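Local coordinates for cupin type-2 domain-containing protein (Streptococcus pyogenes, PDB 1YHF) that is of unknown function but belongs to the cupin superfamily, folding as a small antiparallel beta barrel, at residues H56-V64 / L107-A115; L70-E78 / A92-A100. One frame throughout, in Å; residues are numbered along the deposited sequence.

Contact 1: H56-V64 / L107-A115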
loop_
_atom_site.group_PDB
_atom_site.type_symbol
_atom_site.label_atom_id
_atom_site.label_comp_id
_atom_site.label_asym_id
_atom_site.label_seq_id
_atom_site.Cartn_x
_atom_site.Cartn_y
_atom_site.Cartn_z
ATOM N N HIS A 56 -8.655 9.433 4.661
ATOM C CA HIS A 56 -8.614 10.345 3.516
ATOM C C HIS A 56 -9.267 9.712 2.284
ATOM O O HIS A 56 -9.604 8.531 2.285
ATOM C CB HIS A 56 -7.188 10.810 3.209
ATOM C CG HIS A 56 -6.317 9.740 2.641
ATOM N ND1 HIS A 56 -5.874 8.672 3.389
ATOM C CD2 HIS A 56 -5.836 9.551 1.388
ATOM C CE1 HIS A 56 -5.139 7.875 2.629
ATOM N NE2 HIS A 56 -5.102 8.386 1.409
ATOM N N SER A 57 -9.462 10.530 1.255
ATOM C CA SER A 57 -10.011 10.085 -0.019
ATOM C C SER A 57 -8.989 10.289 -1.131
ATOM O O SER A 57 -8.271 11.292 -1.131
ATOM C CB SER A 57 -11.271 10.890 -0.355
ATOM O OG SER A 57 -12.251 10.723 0.654
ATOM N N SER A 58 -8.945 9.348 -2.075
ATOM C CA SER A 58 -8.172 9.490 -3.311
ATOM C C SER A 58 -9.103 9.696 -4.510
ATOM O O SER A 58 -10.253 9.244 -4.493
ATOM C CB SER A 58 -7.292 8.251 -3.537
ATOM O OG SER A 58 -6.695 8.267 -4.818
ATOM N N PRO A 59 -8.628 10.402 -5.550
ATOM C CA PRO A 59 -9.393 10.430 -6.804
ATOM C C PRO A 59 -9.277 9.141 -7.648
ATOM O O PRO A 59 -9.978 8.994 -8.647
ATOM C CB PRO A 59 -8.770 11.606 -7.566
ATOM C CG PRO A 59 -7.379 11.680 -7.069
ATOM C CD PRO A 59 -7.429 11.259 -5.617
ATOM N N GLY A 60 -8.389 8.229 -7.259
ATOM C CA GLY A 60 -8.251 6.948 -7.958
ATOM C C GLY A 60 -8.767 5.764 -7.148
ATOM O O GLY A 60 -9.045 5.904 -5.950
ATOM N N ASP A 61 -8.926 4.612 -7.810
ATOM C CA ASP A 61 -9.234 3.369 -7.106
ATOM C C ASP A 61 -7.892 2.861 -6.535
ATOM O O ASP A 61 -6.867 2.861 -7.223
ATOM C CB ASP A 61 -9.850 2.312 -8.042
ATOM C CG ASP A 61 -11.316 2.597 -8.417
ATOM O OD1 ASP A 61 -12.042 3.266 -7.649
ATOM O OD2 ASP A 61 -11.756 2.113 -9.487
ATOM N N ALA A 62 -7.917 2.424 -5.289
ATOM C CA ALA A 62 -6.713 2.068 -4.563
ATOM C C ALA A 62 -6.759 0.595 -4.160
ATOM O O ALA A 62 -7.526 0.182 -3.271
ATOM C CB ALA A 62 -6.570 2.980 -3.327
HETATM N N MSE A 63 -5.945 -0.216 -4.815
HETATM C CA MSE A 63 -5.984 -1.641 -4.536
HETATM C C MSE A 63 -4.924 -1.940 -3.495
HETATM O O MSE A 63 -3.770 -1.549 -3.652
HETATM C CB MSE A 63 -5.748 -2.457 -5.797
HETATM C CG MSE A 63 -5.764 -3.939 -5.544
HETATM SE SE MSE A 63 -5.747 -4.997 -7.170
HETATM C CE MSE A 63 -3.982 -4.542 -7.891
ATOM N N VAL A 64 -5.349 -2.613 -2.428
ATOM C CA VAL A 64 -4.469 -2.968 -1.331
ATOM C C VAL A 64 -4.307 -4.465 -1.301
ATOM O O VAL A 64 -5.301 -5.189 -1.187
ATOM C CB VAL A 64 -5.052 -2.519 0.037
ATOM C CG1 VAL A 64 -4.185 -3.036 1.197
ATOM C CG2 VAL A 64 -5.175 -1.016 0.094
ATOM N N LEU A 107 1.200 -4.064 -0.742
ATOM C CA LEU A 107 1.413 -3.415 -2.014
ATOM C C LEU A 107 0.163 -2.562 -2.238
ATOM O O LEU A 107 -0.956 -3.047 -2.117
ATOM C CB LEU A 107 1.588 -4.441 -3.147
ATOM C CG LEU A 107 1.643 -3.837 -4.557
ATOM C CD1 LEU A 107 2.898 -2.959 -4.801
ATOM C CD2 LEU A 107 1.575 -4.960 -5.579
ATOM N N LEU A 108 0.378 -1.289 -2.539
ATOM C CA LEU A 108 -0.685 -0.336 -2.776
ATOM C C LEU A 108 -0.588 0.196 -4.206
ATOM O O LEU A 108 0.405 0.806 -4.588
ATOM C CB LEU A 108 -0.606 0.800 -1.734
ATOM C CG LEU A 108 -1.588 1.959 -1.953
ATOM C CD1 LEU A 108 -3.018 1.497 -1.660
ATOM C CD2 LEU A 108 -1.219 3.199 -1.102
ATOM N N VAL A 109 -1.622 -0.059 -5.006
ATOM C CA VAL A 109 -1.647 0.376 -6.379
ATOM C C VAL A 109 -2.842 1.344 -6.512
ATOM O O VAL A 109 -3.997 0.959 -6.332
ATOM C CB VAL A 109 -1.755 -0.816 -7.367
ATOM C CG1 VAL A 109 -1.852 -0.313 -8.791
ATOM C CG2 VAL A 109 -0.538 -1.761 -7.211
ATOM N N VAL A 110 -2.541 2.608 -6.779
ATOM C CA VAL A 110 -3.594 3.615 -6.881
ATOM C C VAL A 110 -3.749 4.102 -8.312
ATOM O O VAL A 110 -2.877 4.836 -8.847
ATOM C CB VAL A 110 -3.364 4.829 -5.917
ATOM C CG1 VAL A 110 -4.560 5.827 -5.989
ATOM C CG2 VAL A 110 -3.110 4.360 -4.482
ATOM N N VAL A 111 -4.892 3.744 -8.909
ATOM C CA VAL A 111 -5.124 4.011 -10.302
ATOM C C VAL A 111 -6.056 5.218 -10.437
ATOM O O VAL A 111 -7.234 5.158 -10.078
ATOM C CB VAL A 111 -5.624 2.753 -11.063
ATOM C CG1 VAL A 111 -5.763 3.072 -12.557
ATOM C CG2 VAL A 111 -4.623 1.555 -10.849
ATOM N N LYS A 112 -5.488 6.313 -10.925
ATOM C CA LYS A 112 -6.196 7.607 -10.985
ATOM C C LYS A 112 -6.635 7.936 -12.406
ATOM O O LYS A 112 -6.147 7.317 -13.352
ATOM C CB LYS A 112 -5.296 8.720 -10.421
ATOM C CG LYS A 112 -5.157 8.639 -8.909
ATOM C CD LYS A 112 -4.077 9.579 -8.358
ATOM C CE LYS A 112 -2.738 8.863 -8.281
ATOM N NZ LYS A 112 -1.608 9.779 -7.928
ATOM N N PRO A 113 -7.569 8.904 -12.562
ATOM C CA PRO A 113 -8.007 9.329 -13.892
ATOM C C PRO A 113 -6.824 9.662 -14.792
ATOM O O PRO A 113 -5.854 10.298 -14.350
ATOM C CB PRO A 113 -8.817 10.607 -13.617
ATOM C CG PRO A 113 -9.337 10.429 -12.249
ATOM C CD PRO A 113 -8.272 9.643 -11.495
ATOM N N GLU A 114 -6.907 9.200 -16.032
ATOM C CA GLU A 114 -5.940 9.534 -17.067
ATOM C C GLU A 114 -5.824 11.056 -17.332
ATOM O O GLU A 114 -6.826 11.774 -17.338
ATOM C CB GLU A 114 -6.318 8.799 -18.357
ATOM C CG GLU A 114 -5.578 7.503 -18.571
ATOM C CD GLU A 114 -5.868 6.886 -19.938
ATOM O OE1 GLU A 114 -4.918 6.699 -20.736
ATOM O OE2 GLU A 114 -7.048 6.588 -20.224
ATOM N N ALA A 115 -4.604 11.551 -17.540
ATOM C CA ALA A 115 -3.401 10.724 -17.489
ATOM C C ALA A 115 -2.161 11.508 -17.062
ATOM O O ALA A 115 -2.102 12.047 -15.957
ATOM C CB ALA A 115 -3.176 10.036 -18.814
ATOM O OXT ALA A 115 -1.173 11.617 -17.787
#
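Ala62 and Val64 on one strand meet Val110 and Leu108 on the other along the buried face of an antiparallel pair, and the packing is tight here. Ala62 CB lies 3.9 Å from Val110 CG2, its small methyl suiting a place where the backbones draw in to 4.2 Å between the CA atoms of Ala62 and Val110. Further along, Leu108 CG stands anti to the backbone N (chi1 174°), and CD1 reaches 3.7 Å from Val64 CG2, the two branched chains crossing at a slant. Four backbone hydrogen bonds bind the pairs Asp61-Val111 and Met63-Val109; the bond from Asp61 N to Val111 O is the most bent, 132° at the hydrogen, where the strand begins. Gly60 suits the turn before it: its CA sits 3.0 Å from Val111 O, leaving no room for a side chain. Ser58 OG closes an ST turn by accepting from Gly60 N at 3.0 Å, and the same OG lies 3.4 Å from Val110 CG1, a van der Waals contact.

The face carrying Asp61, Met63, Val109 and Val111 is looser and more open to solvent. Selenomethionine Met63 bends at chi3 so that CE comes only within 4.4 Å of Val109 CB, and acidic Asp61 suits its place because OD1 accepts a hydrogen bond from Ala92 N. Strand 61-68 lies between strands 104-111 and 87-90 in the five-stranded sheet of the cupin fold, Ala62 and Val64 pairing through their backbones with Met90 and Ile88, while Leu108 continues onto Phe45 of strand 40-47.

Contact 2: L70-E78 / A92-A100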
loop_
_atom_site.group_PDB
_atom_site.type_symbol
_atom_site.label_atom_id
_atom_site.label_comp_id
_atom_site.label_asym_id
_atom_site.label_seq_id
_atom_site.Cartn_x
_atom_site.Cartn_y
_atom_site.Cartn_z
ATOM N N LEU A 70 -1.752 -8.336 9.446
ATOM C CA LEU A 70 -3.195 -8.099 9.423
ATOM C C LEU A 70 -3.477 -6.615 9.495
ATOM O O LEU A 70 -2.898 -5.902 10.308
ATOM C CB LEU A 70 -3.890 -8.818 10.603
ATOM C CG LEU A 70 -5.420 -8.698 10.708
ATOM C CD1 LEU A 70 -6.105 -9.445 9.569
ATOM C CD2 LEU A 70 -5.945 -9.216 12.044
ATOM N N ALA A 71 -4.387 -6.148 8.657
ATOM C CA ALA A 71 -4.664 -4.730 8.577
ATOM C C ALA A 71 -6.147 -4.534 8.726
ATOM O O ALA A 71 -6.926 -5.320 8.203
ATOM C CB ALA A 71 -4.185 -4.150 7.224
ATOM N N GLU A 72 -6.532 -3.481 9.437
ATOM C CA GLU A 72 -7.917 -3.078 9.518
ATOM C C GLU A 72 -8.157 -1.906 8.599
ATOM O O GLU A 72 -7.571 -0.821 8.758
ATOM C CB GLU A 72 -8.300 -2.711 10.931
ATOM C CG GLU A 72 -9.783 -2.515 11.131
ATOM C CD GLU A 72 -10.113 -2.385 12.605
ATOM O OE1 GLU A 72 -9.646 -1.406 13.230
ATOM O OE2 GLU A 72 -10.812 -3.267 13.146
ATOM N N ILE A 73 -9.022 -2.150 7.627
ATOM C CA ILE A 73 -9.316 -1.185 6.607
ATOM C C ILE A 73 -10.724 -0.656 6.820
ATOM O O ILE A 73 -11.661 -1.407 7.014
ATOM C CB ILE A 73 -9.053 -1.788 5.196
ATOM C CG1 ILE A 73 -7.564 -2.203 5.129
ATOM C CG2 ILE A 73 -9.507 -0.834 4.082
ATOM C CD1 ILE A 73 -7.035 -2.524 3.791
ATOM N N THR A 74 -10.837 0.660 6.821
ATOM C CA THR A 74 -12.125 1.333 6.906
ATOM C C THR A 74 -12.401 1.952 5.563
ATOM O O THR A 74 -11.527 2.607 4.988
ATOM C CB THR A 74 -12.088 2.465 7.957
ATOM O OG1 THR A 74 -11.633 1.921 9.196
ATOM C CG2 THR A 74 -13.459 3.082 8.141
ATOM N N ILE A 75 -13.601 1.713 5.056
ATOM C CA ILE A 75 -14.053 2.331 3.820
ATOM C C ILE A 75 -15.398 2.960 4.147
ATOM O O ILE A 75 -16.351 2.250 4.446
ATOM C CB ILE A 75 -14.176 1.313 2.650
ATOM C CG1 ILE A 75 -12.829 0.646 2.354
ATOM C CG2 ILE A 75 -14.742 1.998 1.403
ATOM C CD1 ILE A 75 -12.893 -0.401 1.234
ATOM N N ASP A 76 -15.442 4.292 4.124
ATOM C CA ASP A 76 -16.592 5.073 4.620
ATOM C C ASP A 76 -16.889 4.686 6.070
ATOM O O ASP A 76 -16.125 5.020 6.967
ATOM C CB ASP A 76 -17.823 4.892 3.727
ATOM C CG ASP A 76 -18.894 5.956 3.966
ATOM O OD1 ASP A 76 -18.624 6.994 4.628
ATOM O OD2 ASP A 76 -20.023 5.742 3.476
ATOM N N GLN A 77 -17.973 3.949 6.284
ATOM C CA GLN A 77 -18.346 3.519 7.632
ATOM C C GLN A 77 -17.704 2.201 8.056
ATOM O O GLN A 77 -17.372 2.026 9.234
ATOM C CB GLN A 77 -19.874 3.428 7.770
ATOM C CG GLN A 77 -20.539 2.272 6.996
ATOM C CD GLN A 77 -20.808 1.044 7.878
ATOM O OE1 GLN A 77 -21.797 0.334 7.683
ATOM N NE2 GLN A 77 -19.931 0.802 8.858
ATOM N N GLU A 78 -17.522 1.297 7.093
ATOM C CA GLU A 78 -17.338 -0.126 7.356
ATOM C C GLU A 78 -15.876 -0.530 7.546
ATOM O O GLU A 78 -14.985 0.005 6.885
ATOM C CB GLU A 78 -17.955 -0.910 6.202
ATOM C CG GLU A 78 -18.217 -2.371 6.495
ATOM C CD GLU A 78 -19.141 -3.003 5.481
ATOM O OE1 GLU A 78 -19.054 -4.242 5.295
ATOM O OE2 GLU A 78 -19.953 -2.266 4.868
ATOM N N ALA A 92 -12.575 4.979 -5.426
ATOM C CA ALA A 92 -12.249 6.397 -5.608
ATOM C C ALA A 92 -13.277 7.291 -4.936
ATOM O O ALA A 92 -14.478 7.004 -4.971
ATOM C CB ALA A 92 -12.158 6.742 -7.110
ATOM N N GLY A 93 -12.798 8.354 -4.300
ATOM C CA GLY A 93 -13.690 9.387 -3.751
ATOM C C GLY A 93 -14.389 9.063 -2.444
ATOM O O GLY A 93 -15.136 9.895 -1.922
ATOM N N ILE A 94 -14.159 7.855 -1.925
ATOM C CA ILE A 94 -14.759 7.403 -0.667
ATOM C C ILE A 94 -13.663 7.385 0.399
ATOM O O ILE A 94 -12.575 6.820 0.159
ATOM C CB ILE A 94 -15.417 5.985 -0.802
ATOM C CG1 ILE A 94 -16.437 5.937 -1.951
ATOM C CG2 ILE A 94 -16.066 5.531 0.528
ATOM C CD1 ILE A 94 -17.699 6.721 -1.672
ATOM N N PRO A 95 -13.906 8.053 1.554
ATOM C CA PRO A 95 -12.890 8.040 2.600
ATOM C C PRO A 95 -12.511 6.630 3.062
ATOM O O PRO A 95 -13.374 5.754 3.192
ATOM C CB PRO A 95 -13.538 8.851 3.735
ATOM C CG PRO A 95 -14.489 9.758 3.037
ATOM C CD PRO A 95 -15.058 8.895 1.931
ATOM N N HIS A 96 -11.217 6.434 3.277
ATOM C CA HIS A 96 -10.668 5.193 3.808
ATOM C C HIS A 96 -9.538 5.478 4.782
ATOM O O HIS A 96 -8.937 6.559 4.776
ATOM C CB HIS A 96 -10.196 4.234 2.689
ATOM C CG HIS A 96 -9.359 4.886 1.627
ATOM N ND1 HIS A 96 -8.056 5.285 1.838
ATOM C CD2 HIS A 96 -9.635 5.181 0.335
ATOM C CE1 HIS A 96 -7.571 5.815 0.728
ATOM N NE2 HIS A 96 -8.512 5.773 -0.198
ATOM N N ALA A 97 -9.274 4.495 5.626
ATOM C CA ALA A 97 -8.208 4.559 6.608
ATOM C C ALA A 97 -7.664 3.160 6.788
ATOM O O ALA A 97 -8.344 2.180 6.449
ATOM C CB ALA A 97 -8.727 5.134 7.936
ATOM N N LEU A 98 -6.445 3.060 7.312
ATOM C CA LEU A 98 -5.812 1.765 7.555
ATOM C C LEU A 98 -5.163 1.755 8.945
ATOM O O LEU A 98 -4.451 2.698 9.301
ATOM C CB LEU A 98 -4.758 1.441 6.466
ATOM C CG LEU A 98 -5.179 1.421 4.967
ATOM C CD1 LEU A 98 -5.159 2.817 4.303
ATOM C CD2 LEU A 98 -4.340 0.462 4.147
ATOM N N TYR A 99 -5.433 0.706 9.728
ATOM C CA TYR A 99 -4.837 0.547 11.040
ATOM C C TYR A 99 -4.111 -0.790 11.120
ATOM O O TYR A 99 -4.655 -1.835 10.724
ATOM C CB TYR A 99 -5.897 0.664 12.140
ATOM C CG TYR A 99 -5.387 0.363 13.527
ATOM C CD1 TYR A 99 -4.561 1.266 14.196
ATOM C CD2 TYR A 99 -5.733 -0.824 14.171
ATOM C CE1 TYR A 99 -4.094 1.006 15.471
ATOM C CE2 TYR A 99 -5.274 -1.097 15.455
ATOM C CZ TYR A 99 -4.461 -0.178 16.100
ATOM O OH TYR A 99 -3.987 -0.452 17.355
ATOM N N ALA A 100 -2.872 -0.753 11.602
ATOM C CA ALA A 100 -2.057 -1.961 11.709
ATOM C C ALA A 100 -2.459 -2.743 12.963
ATOM O O ALA A 100 -1.938 -2.509 14.051
ATOM C CB ALA A 100 -0.560 -1.603 11.729
#
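With CG1 anti to the carbonyl carbon in Ile73 (chi1 -59°) and CG likewise in Leu98 (chi1 -57°), both chains run the same way off the sheet, side by side, and bring Ile73 CD1 to 4.0 Å from Leu98 CD2. They face the interior of the cupin barrel, where strands 70-75 and 96-100 pair antiparallel at the middle of its four-stranded sheet. Branched aliphatic residues suit this inner face: Ile73 and Ile75 also pack on Met90 of strand 87-90. His96 shares the face, but its ring leads away from strand 70-75 and meets His56 edge-to-face.

Glu72, Thr74, Ala97 and Tyr99 occupy the other face, in hydrogen-bonded pairs. Glu72 and Tyr99 exchange two backbone hydrogen bonds, the one from Glu72 N to Tyr99 O nearly straight at 174°. The Glu72 carboxylate approaches the Tyr99 ring obliquely, OE1 4.1 Å from CD2 and the planes 36° apart, while its OE2 makes a salt bridge with Arg81. Thr74 is opposite Ala97, whose lone methyl takes little room beside the threonine's beta branch.

The strand 70-75 then leaves through a type II' turn from Ile75 to Glu78, which makes a hairpin with strand 78-83. Asp76 occupies its positive-phi corner; its CB meets Ile94 CG2 at 3.7 Å, and its N gives a hydrogen bond of 2.7 Å to Pro95 O.

From the N terminus the chain passes the short helix 18-21 and strands 29-37, 40-47 and 52-56, the last running into 56-64, the opening side of contact 1. Strand 61-68 leads directly into strand 70-75, the first half of contact 2; after strands 78-83 and 87-90 the chain returns through 92-100, closing this inner loop. Strand 104-111 follows, and 107-115 closes the outer one, so contact 2 is nested within contact 1. The first joins two strands of the five-stranded sheet, the second two of the four-stranded sheet. Probable hydrogen bonds from His96 N to His56 O and from Gly93 N to Ser58 O hold 56-64 against 92-100 where the chain crosses from the four-stranded sheet to the five-stranded one.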